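Local coordinates for protein probable hydrogenase maturation factor HypB (Methanocaldococcus jannaschii, PDB 2HF9) that binds GTP and zinc, and probably hydrolyses GTP slowly and binds nickel to support nickel insertion into [NiFe] hydrogenases, at residues A[27-32]-A[105-110]; A[94-99]-A[125-130]; A[199-204]-A[212-217]. One frame throughout, in Å; residues are numbered along the deposited sequence.

All three contacts are mainly buried and none has a hydrogen bond between its segments, yet they differ in chemistry. Contact 1 joins helix 18-35 to helix 104-111 through a buried amide, and carries a zinc ion on its outer side. Contact 2 is a small meeting of two loops that leave strands 90-95 and 121-125, beside the magnesium and the nucleotide. Contact 3 is the largest and most apolar, with helix 211-224 packed on edge strand 199-202. Contacts 1 and 2 touch through Leu94, which packs on Leu106 and Ala110. Contact 3 lies across the chain's centre from both. Contacts 2 and 3 reach the same parallel sheet and the same nucleotide, from phosphate and base ends.

Contact 1 (A[27-32]-A[105-110]); sequences DKNRKL and HLVGHA. With ZN (zinc ion), chain D.
The amide end of Asn29 meets the backbone of Gly108 obliquely. OD1 of Asn29 comes to 3.5 Å from CA of Gly108, and ND2 of Asn29 is 3.7 Å from N of Gly108. No hydrogen bond forms between the segments; these are van der Waals contacts. Gly108 presents bare backbone here, and the two helices come close, with CA of Asn29 5.9 Å from CA of Gly108. Val107 adds the second touch, with its CG1 4.0 Å from ND2 of Asn29. That methyl stands opposite the backbone N of Val107 (chi1 167°).

The next shell fixes the amide. ND2 of Asn29 donates to the carbonyl oxygens of Leu138 and Ala104. One side chain thus ties helix 18-35 to the start of helix 104-111 and to the loop holding Leu138. Val107 also packs on Leu138. Further round helix 18-35, NH2 of Arg30 makes a salt bridge to OD1 of Asp27 (2.8 Å) whose hydrogen bond is nearly straight (170°). NH2 comes to the anti side of OD1, tilted out of the carboxylate plane, while OD1 lies in the guanidinium plane. Arg30 has a second acidic partner in Asp137.

The other side of helix 104-111 carries metal. His105 and His109, one turn apart, both bind zinc through NE2, at 1.9 Å for His105 and 2.2 Å for His109. Their CB atoms both point away from helix 18-35. ND1 of His109 is hydrogen-bonded to Glu112, which would probably strengthen the imidazole as a zinc ligand. The buried amide hydrogens of Asn29 are met by main-chain oxygens, so a polar tie as well as close backbone packing holds the short helix that bears both zinc ligands.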
loop_
_atom_site.group_PDB
_atom_site.type_symbol
_atom_site.label_atom_id
_atom_site.label_comp_id
_atom_site.label_asym_id
_atom_site.label_seq_id
_atom_site.Cartn_x
_atom_site.Cartn_y
_atom_site.Cartn_z
ATOM N N ASP A 27 3.099 12.600 22.963
ATOM C CA ASP A 27 3.538 13.845 23.593
ATOM C C ASP A 27 4.749 13.615 24.485
ATOM O O ASP A 27 5.651 14.451 24.537
ATOM C CB ASP A 27 2.396 14.496 24.380
ATOM C CG ASP A 27 1.366 15.160 23.479
ATOM O OD1 ASP A 27 1.685 15.460 22.305
ATOM O OD2 ASP A 27 0.228 15.388 23.947
ATOM N N LYS A 28 4.764 12.472 25.169
ATOM C CA LYS A 28 5.897 12.061 25.998
ATOM C C LYS A 28 7.149 11.785 25.160
ATOM O O LYS A 28 8.259 12.159 25.553
ATOM C CB LYS A 28 5.523 10.845 26.847
ATOM C CG LYS A 28 4.468 11.166 27.901
ATOM C CD LYS A 28 3.984 9.931 28.639
ATOM C CE LYS A 28 2.876 10.302 29.623
ATOM N NZ LYS A 28 3.359 11.194 30.724
ATOM N N ASN A 29 6.955 11.141 24.007
ATOM C CA ASN A 29 8.029 10.924 23.037
ATOM C C ASN A 29 8.626 12.244 22.554
ATOM O O ASN A 29 9.846 12.391 22.525
ATOM C CB ASN A 29 7.538 10.112 21.828
ATOM C CG ASN A 29 7.170 8.675 22.177
ATOM O OD1 ASN A 29 7.437 8.187 23.282
ATOM N ND2 ASN A 29 6.553 7.983 21.218
ATOM N N ARG A 30 7.762 13.192 22.176
ATOM C CA ARG A 30 8.200 14.513 21.704
ATOM C C ARG A 30 8.984 15.270 22.770
ATOM O O ARG A 30 10.017 15.868 22.477
ATOM C CB ARG A 30 7.017 15.363 21.227
ATOM C CG ARG A 30 6.901 15.485 19.709
ATOM C CD ARG A 30 5.732 16.370 19.283
ATOM N NE ARG A 30 4.461 15.889 19.827
ATOM C CZ ARG A 30 3.672 14.993 19.237
ATOM N NH1 ARG A 30 4.001 14.471 18.062
ATOM N NH2 ARG A 30 2.546 14.624 19.825
ATOM N N LYS A 31 8.489 15.227 24.006
ATOM C CA LYS A 31 9.177 15.840 25.138
ATOM C C LYS A 31 10.561 15.221 25.362
ATOM O O LYS A 31 11.541 15.944 25.555
ATOM C CB LYS A 31 8.282 15.796 26.396
ATOM C CG LYS A 31 8.928 16.115 27.770
ATOM C CD LYS A 31 10.018 17.203 27.771
ATOM C CE LYS A 31 9.627 18.485 27.053
ATOM N NZ LYS A 31 10.819 19.059 26.364
ATOM N N LEU A 32 10.645 13.892 25.299
ATOM C CA LEU A 32 11.923 13.193 25.443
ATOM C C LEU A 32 12.904 13.595 24.340
ATOM O O LEU A 32 14.082 13.843 24.605
ATOM C CB LEU A 32 11.722 11.670 25.463
ATOM C CG LEU A 32 12.968 10.771 25.508
ATOM C CD1 LEU A 32 13.727 10.904 26.828
ATOM C CD2 LEU A 32 12.598 9.312 25.243
ATOM N N HIS A 105 3.749 3.955 21.402
ATOM C CA HIS A 105 4.206 2.999 22.402
ATOM C C HIS A 105 5.454 2.246 21.942
ATOM O O HIS A 105 6.477 2.245 22.635
ATOM C CB HIS A 105 3.078 2.023 22.763
ATOM C CG HIS A 105 3.474 0.986 23.766
ATOM N ND1 HIS A 105 3.285 -0.363 23.556
ATOM C CD2 HIS A 105 4.065 1.101 24.977
ATOM C CE1 HIS A 105 3.735 -1.034 24.602
ATOM N NE2 HIS A 105 4.213 -0.169 25.479
ATOM N N LEU A 106 5.366 1.620 20.772
ATOM C CA LEU A 106 6.488 0.872 20.219
ATOM C C LEU A 106 7.673 1.793 19.907
ATOM O O LEU A 106 8.824 1.436 20.177
ATOM C CB LEU A 106 6.055 0.058 18.989
ATOM C CG LEU A 106 5.727 -1.436 19.180
ATOM C CD1 LEU A 106 4.736 -1.701 20.314
ATOM C CD2 LEU A 106 5.207 -2.038 17.878
ATOM N N VAL A 107 7.378 2.977 19.367
ATOM C CA VAL A 107 8.397 3.994 19.094
ATOM C C VAL A 107 9.075 4.464 20.391
ATOM O O VAL A 107 10.294 4.615 20.434
ATOM C CB VAL A 107 7.824 5.190 18.276
ATOM C CG1 VAL A 107 8.789 6.378 18.265
ATOM C CG2 VAL A 107 7.496 4.751 16.849
ATOM N N GLY A 108 8.284 4.675 21.441
ATOM C CA GLY A 108 8.817 5.034 22.758
ATOM C C GLY A 108 9.887 4.074 23.246
ATOM O O GLY A 108 10.953 4.498 23.705
ATOM N N HIS A 109 9.608 2.779 23.128
ATOM C CA HIS A 109 10.557 1.734 23.523
ATOM C C HIS A 109 11.762 1.638 22.591
ATOM O O HIS A 109 12.870 1.332 23.033
ATOM C CB HIS A 109 9.849 0.385 23.636
ATOM C CG HIS A 109 8.994 0.268 24.858
ATOM N ND1 HIS A 109 9.522 0.275 26.131
ATOM C CD2 HIS A 109 7.652 0.169 25.006
ATOM C CE1 HIS A 109 8.543 0.176 27.012
ATOM N NE2 HIS A 109 7.398 0.108 26.356
ATOM N N ALA A 110 11.542 1.905 21.306
ATOM C CA ALA A 110 12.649 1.979 20.351
ATOM C C ALA A 110 13.638 3.071 20.768
ATOM O O ALA A 110 14.853 2.887 20.656
ATOM C CB ALA A 110 12.128 2.223 18.943
HETATM ZN ZN ZN D . 5.293 -0.279 26.988
#

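Contact 2 (A[94-99]-A[125-130]); sequences LNTGKE and ENVGNL. With MG (magnesium ion), chain C; GSP (5'-guanosine-diphosphate-monothiophosphate), chain E.
Val127 sets its CG1 methyl against the side chain of Thr96. CG1 of Val127 is 3.7 Å from OG1 of Thr96 and 3.9 Å from CG2 of Thr96. The methyl therefore meets both branches of the threonine. CG1 of Val127 stands anti to its carbonyl carbon (chi1 -40°), which turns this methyl to Thr96. Carbonyl O of Glu99 borders the same methyl more loosely, at 4.3 Å from CG1 of Val127. A type II' turn from Thr96 to Glu99 brings this oxygen round, and Gly97 takes its positive phi of 55°.

N of Val127 donates to OD1 of Asn126, in the carbonyl plane and on a lone pair, though the bond is bent (139°). Asn126 also bonds Leu102 and Asp42. Glu125 runs the other way as an extended chain, and its OE2 binds magnesium at 2.1 Å. Thr52, Asp80, a water and two nucleotide oxygens complete the six ligands. Gly128 passes close to the sulfur of the thiophosphate.

Cys100 and Cys132, which belong to a separate zinc site but are joined here by a disulfide, adjoin the two loops. The arrangement is consistent with a link between the nucleotide and metal sites. Lys98 makes a salt bridge to Asp135 of the second subunit. The contact lies beyond the C-terminal ends of parallel strands 90-95 and 121-125, on either side of strand 68-74, with helix 51-62 against Glu125.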
loop_
_atom_site.group_PDB
_atom_site.type_symbol
_atom_site.label_atom_id
_atom_site.label_comp_id
_atom_site.label_asym_id
_atom_site.label_seq_id
_atom_site.Cartn_x
_atom_site.Cartn_y
_atom_site.Cartn_z
ATOM N N LEU A 94 12.016 -2.612 13.891
ATOM C CA LEU A 94 10.785 -3.021 14.552
ATOM C C LEU A 94 9.986 -3.950 13.648
ATOM O O LEU A 94 9.443 -3.524 12.626
ATOM C CB LEU A 94 9.940 -1.804 14.964
ATOM C CG LEU A 94 10.428 -0.906 16.109
ATOM C CD1 LEU A 94 9.512 0.305 16.269
ATOM C CD2 LEU A 94 10.534 -1.669 17.430
ATOM N N ASN A 95 9.942 -5.226 14.016
ATOM C CA ASN A 95 9.108 -6.189 13.317
ATOM C C ASN A 95 7.668 -5.974 13.762
ATOM O O ASN A 95 7.320 -6.203 14.925
ATOM C CB ASN A 95 9.573 -7.621 13.586
ATOM C CG ASN A 95 10.951 -7.910 13.009
ATOM O OD1 ASN A 95 11.216 -7.659 11.835
ATOM N ND2 ASN A 95 11.833 -8.463 13.836
ATOM N N THR A 96 6.842 -5.512 12.829
ATOM C CA THR A 96 5.535 -4.954 13.166
ATOM C C THR A 96 4.382 -5.949 13.091
ATOM O O THR A 96 3.232 -5.582 13.331
ATOM C CB THR A 96 5.213 -3.722 12.289
ATOM O OG1 THR A 96 5.326 -4.078 10.909
ATOM C CG2 THR A 96 6.177 -2.581 12.593
ATOM N N GLY A 97 4.691 -7.203 12.766
ATOM C CA GLY A 97 3.681 -8.260 12.679
ATOM C C GLY A 97 2.546 -7.909 11.739
ATOM O O GLY A 97 2.776 -7.481 10.609
ATOM N N LYS A 98 1.318 -8.072 12.219
ATOM C CA LYS A 98 0.135 -7.828 11.394
ATOM C C LYS A 98 -0.415 -6.405 11.547
ATOM O O LYS A 98 -1.418 -6.047 10.922
ATOM C CB LYS A 98 -0.944 -8.881 11.673
ATOM C CG LYS A 98 -0.512 -10.299 11.319
ATOM C CD LYS A 98 -1.652 -11.299 11.450
ATOM C CE LYS A 98 -1.176 -12.708 11.123
ATOM N NZ LYS A 98 -2.267 -13.719 11.235
ATOM N N GLU A 99 0.257 -5.597 12.364
ATOM C CA GLU A 99 -0.123 -4.200 12.566
ATOM C C GLU A 99 0.120 -3.368 11.300
ATOM O O GLU A 99 1.183 -3.448 10.680
ATOM C CB GLU A 99 0.631 -3.610 13.763
ATOM C CG GLU A 99 -0.189 -2.640 14.611
ATOM C CD GLU A 99 -1.450 -3.273 15.185
ATOM O OE1 GLU A 99 -1.357 -4.347 15.822
ATOM O OE2 GLU A 99 -2.539 -2.692 14.999
ATOM N N GLU A 125 10.818 5.097 9.533
ATOM C CA GLU A 125 10.065 4.559 8.406
ATOM C C GLU A 125 8.885 3.747 8.908
ATOM O O GLU A 125 9.050 2.658 9.460
ATOM C CB GLU A 125 10.927 3.724 7.458
ATOM C CG GLU A 125 10.151 3.289 6.220
ATOM C CD GLU A 125 11.022 2.705 5.137
ATOM O OE1 GLU A 125 12.235 2.976 5.132
ATOM O OE2 GLU A 125 10.498 1.959 4.283
ATOM N N ASN A 126 7.696 4.307 8.715
ATOM C CA ASN A 126 6.455 3.666 9.104
ATOM C C ASN A 126 6.157 2.496 8.171
ATOM O O ASN A 126 6.828 2.320 7.150
ATOM C CB ASN A 126 5.318 4.689 9.044
ATOM C CG ASN A 126 4.291 4.492 10.135
ATOM O OD1 ASN A 126 3.869 3.369 10.426
ATOM N ND2 ASN A 126 3.868 5.593 10.738
ATOM N N VAL A 127 5.153 1.696 8.508
ATOM C CA VAL A 127 4.764 0.598 7.623
ATOM C C VAL A 127 4.087 1.175 6.368
ATOM O O VAL A 127 3.451 2.230 6.433
ATOM C CB VAL A 127 3.865 -0.449 8.332
ATOM C CG1 VAL A 127 4.344 -0.718 9.763
ATOM C CG2 VAL A 127 2.435 -0.003 8.341
ATOM N N GLY A 128 4.259 0.503 5.230
ATOM C CA GLY A 128 3.672 0.953 3.962
ATOM C C GLY A 128 2.174 0.726 3.906
ATOM O O GLY A 128 1.718 -0.400 3.706
ATOM N N ASN A 129 1.415 1.808 4.082
ATOM C CA ASN A 129 -0.039 1.773 4.216
ATOM C C ASN A 129 -0.527 3.215 4.224
ATOM O O ASN A 129 0.016 4.046 4.958
ATOM C CB ASN A 129 -0.441 1.081 5.533
ATOM C CG ASN A 129 -1.914 0.663 5.573
ATOM O OD1 ASN A 129 -2.822 1.489 5.460
ATOM N ND2 ASN A 129 -2.149 -0.630 5.764
ATOM N N LEU A 130 -1.543 3.512 3.415
ATOM C CA LEU A 130 -2.096 4.866 3.341
ATOM C C LEU A 130 -3.356 5.076 4.187
ATOM O O LEU A 130 -3.977 6.140 4.121
ATOM C CB LEU A 130 -2.370 5.264 1.883
ATOM C CG LEU A 130 -1.195 5.617 0.966
ATOM C CD1 LEU A 130 -1.711 5.937 -0.430
ATOM C CD2 LEU A 130 -0.365 6.785 1.512
HETATM MG MG MG C . 11.286 0.710 2.731
HETATM P PG GSP E . 8.625 -0.477 1.400
HETATM O O3B GSP E . 9.071 0.379 0.113
HETATM S S1G GSP E . 6.954 -0.208 1.726
HETATM O O2G GSP E . 8.873 -1.952 1.035
HETATM O O3G GSP E . 9.506 -0.081 2.597
HETATM P PB GSP E . 9.734 1.849 0.170
HETATM O O1B GSP E . 8.653 2.855 0.163
HETATM O O2B GSP E . 10.678 2.025 1.289
HETATM P PA GSP E . 11.944 1.683 -1.719
HETATM O O1A GSP E . 12.856 2.744 -1.230
HETATM O O2A GSP E . 12.397 0.330 -1.305
HETATM O O3A GSP E . 10.416 1.955 -1.290
HETATM O "O5'" GSP E . 11.813 1.828 -3.309
HETATM C "C5'" GSP E . 10.970 0.971 -4.054
HETATM C "C4'" GSP E . 11.510 0.821 -5.473
HETATM O "O4'" GSP E . 11.337 2.023 -6.204
HETATM C "C3'" GSP E . 12.994 0.501 -5.522
HETATM O "O3'" GSP E . 13.156 -0.428 -6.570
HETATM C "C2'" GSP E . 13.648 1.817 -5.880
HETATM O "O2'" GSP E . 14.823 1.643 -6.626
HETATM C "C1'" GSP E . 12.576 2.478 -6.724
HETATM N N9 GSP E . 12.521 3.948 -6.694
HETATM C C8 GSP E . 12.366 4.774 -5.607
HETATM N N7 GSP E . 12.311 6.047 -6.056
HETATM C C5 GSP E . 12.411 6.043 -7.405
HETATM C C6 GSP E . 12.406 7.058 -8.361
HETATM O O6 GSP E . 12.294 8.234 -8.019
HETATM N N1 GSP E . 12.521 6.728 -9.700
HETATM C C2 GSP E . 12.646 5.403 -10.085
HETATM N N2 GSP E . 12.763 5.091 -11.371
HETATM N N3 GSP E . 12.647 4.399 -9.134
HETATM C C4 GSP E . 12.529 4.722 -7.817
HETATM O O HOH W 1 12.088 -0.481 1.278
#

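Contact 3 (A[199-204]-A[212-217]); sequences EVVLLS and DKVLEF. With GSP (5'-guanosine-diphosphate-monothiophosphate), chain E.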
loop_
_atom_site.group_PDB
_atom_site.type_symbol
_atom_site.label_atom_id
_atom_site.label_comp_id
_atom_site.label_asym_id
_atom_site.label_seq_id
_atom_site.Cartn_x
_atom_site.Cartn_y
_atom_site.Cartn_z
ATOM N N GLU A 199 3.821 21.227 2.610
ATOM C CA GLU A 199 4.760 21.418 1.509
ATOM C C GLU A 199 4.547 20.271 0.533
ATOM O O GLU A 199 4.330 19.134 0.951
ATOM C CB GLU A 199 6.209 21.442 2.002
ATOM C CG GLU A 199 6.584 22.686 2.811
ATOM C CD GLU A 199 6.328 23.982 2.055
ATOM O OE1 GLU A 199 6.857 24.139 0.932
ATOM O OE2 GLU A 199 5.589 24.839 2.584
ATOM N N VAL A 200 4.571 20.577 -0.761
ATOM C CA VAL A 200 4.397 19.555 -1.790
ATOM C C VAL A 200 5.606 19.568 -2.724
ATOM O O VAL A 200 5.919 20.590 -3.330
ATOM C CB VAL A 200 3.072 19.743 -2.587
ATOM C CG1 VAL A 200 2.915 18.648 -3.633
ATOM C CG2 VAL A 200 1.866 19.744 -1.648
ATOM N N VAL A 201 6.286 18.430 -2.822
ATOM C CA VAL A 201 7.514 18.323 -3.606
ATOM C C VAL A 201 7.387 17.237 -4.675
ATOM O O VAL A 201 6.991 16.107 -4.386
ATOM C CB VAL A 201 8.746 18.058 -2.688
ATOM C CG1 VAL A 201 10.014 17.781 -3.502
ATOM C CG2 VAL A 201 8.973 19.227 -1.733
ATOM N N LEU A 202 7.708 17.602 -5.915
ATOM C CA LEU A 202 7.820 16.641 -7.004
ATOM C C LEU A 202 9.251 16.114 -7.022
ATOM O O LEU A 202 10.213 16.888 -7.077
ATOM C CB LEU A 202 7.442 17.280 -8.349
ATOM C CG LEU A 202 5.973 17.706 -8.500
ATOM C CD1 LEU A 202 5.789 18.596 -9.730
ATOM C CD2 LEU A 202 5.047 16.492 -8.571
ATOM N N LEU A 203 9.385 14.796 -6.953
ATOM C CA LEU A 203 10.689 14.179 -6.735
ATOM C C LEU A 203 10.966 13.007 -7.662
ATOM O O LEU A 203 10.072 12.223 -7.986
ATOM C CB LEU A 203 10.814 13.717 -5.271
ATOM C CG LEU A 203 12.123 13.047 -4.816
ATOM C CD1 LEU A 203 13.294 14.016 -4.856
ATOM C CD2 LEU A 203 11.985 12.430 -3.431
ATOM N N SER A 204 12.222 12.895 -8.083
ATOM C CA SER A 204 12.740 11.647 -8.610
ATOM C C SER A 204 14.013 11.312 -7.852
ATOM O O SER A 204 14.975 12.082 -7.882
ATOM C CB SER A 204 13.046 11.745 -10.103
ATOM O OG SER A 204 13.714 10.569 -10.535
ATOM N N ASP A 212 16.596 18.785 -3.504
ATOM C CA ASP A 212 16.911 20.062 -2.848
ATOM C C ASP A 212 15.742 20.564 -1.987
ATOM O O ASP A 212 15.953 21.075 -0.889
ATOM C CB ASP A 212 17.312 21.118 -3.896
ATOM C CG ASP A 212 17.706 22.455 -3.276
ATOM O OD1 ASP A 212 18.585 22.473 -2.391
ATOM O OD2 ASP A 212 17.143 23.493 -3.687
ATOM N N LYS A 213 14.518 20.400 -2.489
ATOM C CA LYS A 213 13.311 20.819 -1.772
ATOM C C LYS A 213 12.995 19.944 -0.554
ATOM O O LYS A 213 12.424 20.430 0.424
ATOM C CB LYS A 213 12.101 20.876 -2.716
ATOM C CG LYS A 213 12.281 21.769 -3.952
ATOM C CD LYS A 213 12.634 23.214 -3.597
ATOM C CE LYS A 213 11.413 24.017 -3.167
ATOM N NZ LYS A 213 11.786 25.423 -2.805
ATOM N N VAL A 214 13.355 18.661 -0.611
ATOM C CA VAL A 214 13.182 17.781 0.554
ATOM C C VAL A 214 14.187 18.174 1.641
ATOM O O VAL A 214 13.820 18.321 2.806
ATOM C CB VAL A 214 13.308 16.270 0.207
ATOM C CG1 VAL A 214 12.994 15.404 1.439
ATOM C CG2 VAL A 214 12.381 15.894 -0.953
ATOM N N LEU A 215 15.449 18.355 1.251
ATOM C CA LEU A 215 16.480 18.831 2.176
ATOM C C LEU A 215 16.070 20.150 2.821
ATOM O O LEU A 215 16.249 20.339 4.023
ATOM C CB LEU A 215 17.826 18.992 1.466
ATOM C CG LEU A 215 18.586 17.723 1.083
ATOM C CD1 LEU A 215 19.759 18.077 0.177
ATOM C CD2 LEU A 215 19.066 16.961 2.316
ATOM N N GLU A 216 15.512 21.049 2.014
ATOM C CA GLU A 216 15.006 22.330 2.491
ATOM C C GLU A 216 13.964 22.139 3.596
ATOM O O GLU A 216 14.028 22.799 4.639
ATOM C CB GLU A 216 14.400 23.120 1.328
ATOM C CG GLU A 216 13.897 24.496 1.712
ATOM C CD GLU A 216 13.185 25.193 0.571
ATOM O OE1 GLU A 216 13.162 24.648 -0.555
ATOM O OE2 GLU A 216 12.643 26.288 0.800
ATOM N N PHE A 217 13.018 21.229 3.361
ATOM C CA PHE A 217 11.989 20.915 4.352
ATOM C C PHE A 217 12.588 20.398 5.656
ATOM O O PHE A 217 12.172 20.824 6.734
ATOM C CB PHE A 217 10.961 19.910 3.810
ATOM C CG PHE A 217 9.949 19.474 4.838
ATOM C CD1 PHE A 217 8.830 20.258 5.105
ATOM C CD2 PHE A 217 10.131 18.295 5.561
ATOM C CE1 PHE A 217 7.896 19.870 6.068
ATOM C CE2 PHE A 217 9.199 17.901 6.528
ATOM C CZ PHE A 217 8.083 18.692 6.780
HETATM P PG GSP E . 8.625 -0.477 1.400
HETATM O O3B GSP E . 9.071 0.379 0.113
HETATM S S1G GSP E . 6.954 -0.208 1.726
HETATM O O2G GSP E . 8.873 -1.952 1.035
HETATM O O3G GSP E . 9.506 -0.081 2.597
HETATM P PB GSP E . 9.734 1.849 0.170
HETATM O O1B GSP E . 8.653 2.855 0.163
HETATM O O2B GSP E . 10.678 2.025 1.289
HETATM P PA GSP E . 11.944 1.683 -1.719
HETATM O O1A GSP E . 12.856 2.744 -1.230
HETATM O O2A GSP E . 12.397 0.330 -1.305
HETATM O O3A GSP E . 10.416 1.955 -1.290
HETATM O "O5'" GSP E . 11.813 1.828 -3.309
HETATM C "C5'" GSP E . 10.970 0.971 -4.054
HETATM C "C4'" GSP E . 11.510 0.821 -5.473
HETATM O "O4'" GSP E . 11.337 2.023 -6.204
HETATM C "C3'" GSP E . 12.994 0.501 -5.522
HETATM O "O3'" GSP E . 13.156 -0.428 -6.570
HETATM C "C2'" GSP E . 13.648 1.817 -5.880
HETATM O "O2'" GSP E . 14.823 1.643 -6.626
HETATM C "C1'" GSP E . 12.576 2.478 -6.724
HETATM N N9 GSP E . 12.521 3.948 -6.694
HETATM C C8 GSP E . 12.366 4.774 -5.607
HETATM N N7 GSP E . 12.311 6.047 -6.056
HETATM C C5 GSP E . 12.411 6.043 -7.405
HETATM C C6 GSP E . 12.406 7.058 -8.361
HETATM O O6 GSP E . 12.294 8.234 -8.019
HETATM N N1 GSP E . 12.521 6.728 -9.700
HETATM C C2 GSP E . 12.646 5.403 -10.085
HETATM N N2 GSP E . 12.763 5.091 -11.371
HETATM N N3 GSP E . 12.647 4.399 -9.134
HETATM C C4 GSP E . 12.529 4.722 -7.817
#
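Strand 199-202 and helix 212-217 run nearly antiparallel, at 153°, with their axes 8.7 Å apart at closest approach. By CA positions, Val201 is nearest Lys213 and Glu199 nearest Phe217. Alternate strand residues Glu199, Val201 and Leu203 point their CB atoms at the helix. Val201 is the centre of the contact. Its CG2 sits 3.7 Å from CB of Lys213, and its CG1 sits 4.0 Å from CG2 of Val214. The two valines cross at about a right angle. Leu203 reaches the same methyl of Val214 from further along the strand, its CD2 4.3 Å from CG2 of Val214.

This is the last strand and helix of this chain's P-loop NTPase fold, where the chain turns back after edge strand 199-202 and covers one face of the parallel sheet. Leu203 and Val214 both also touch Leu54 of helix 51-62, and Val201 packs on Leu168 of the neighbouring strand.

At the outer end, CG of Glu199 is 4.0 Å from CD1 of Phe217 and approaches the ring obliquely. The Lys213 chain folds back on itself (chi2 -57°, chi3 -79°), which brings NZ to OE1 of Glu216, a salt bridge of 2.7 Å on the syn lone pair. Past the strand the nucleotide begins: CA of Ser204 is 3.5 Å from O6 of the guanine, and OG of Ser204 is hydrogen-bonded to Asp175, which also binds the nucleotide.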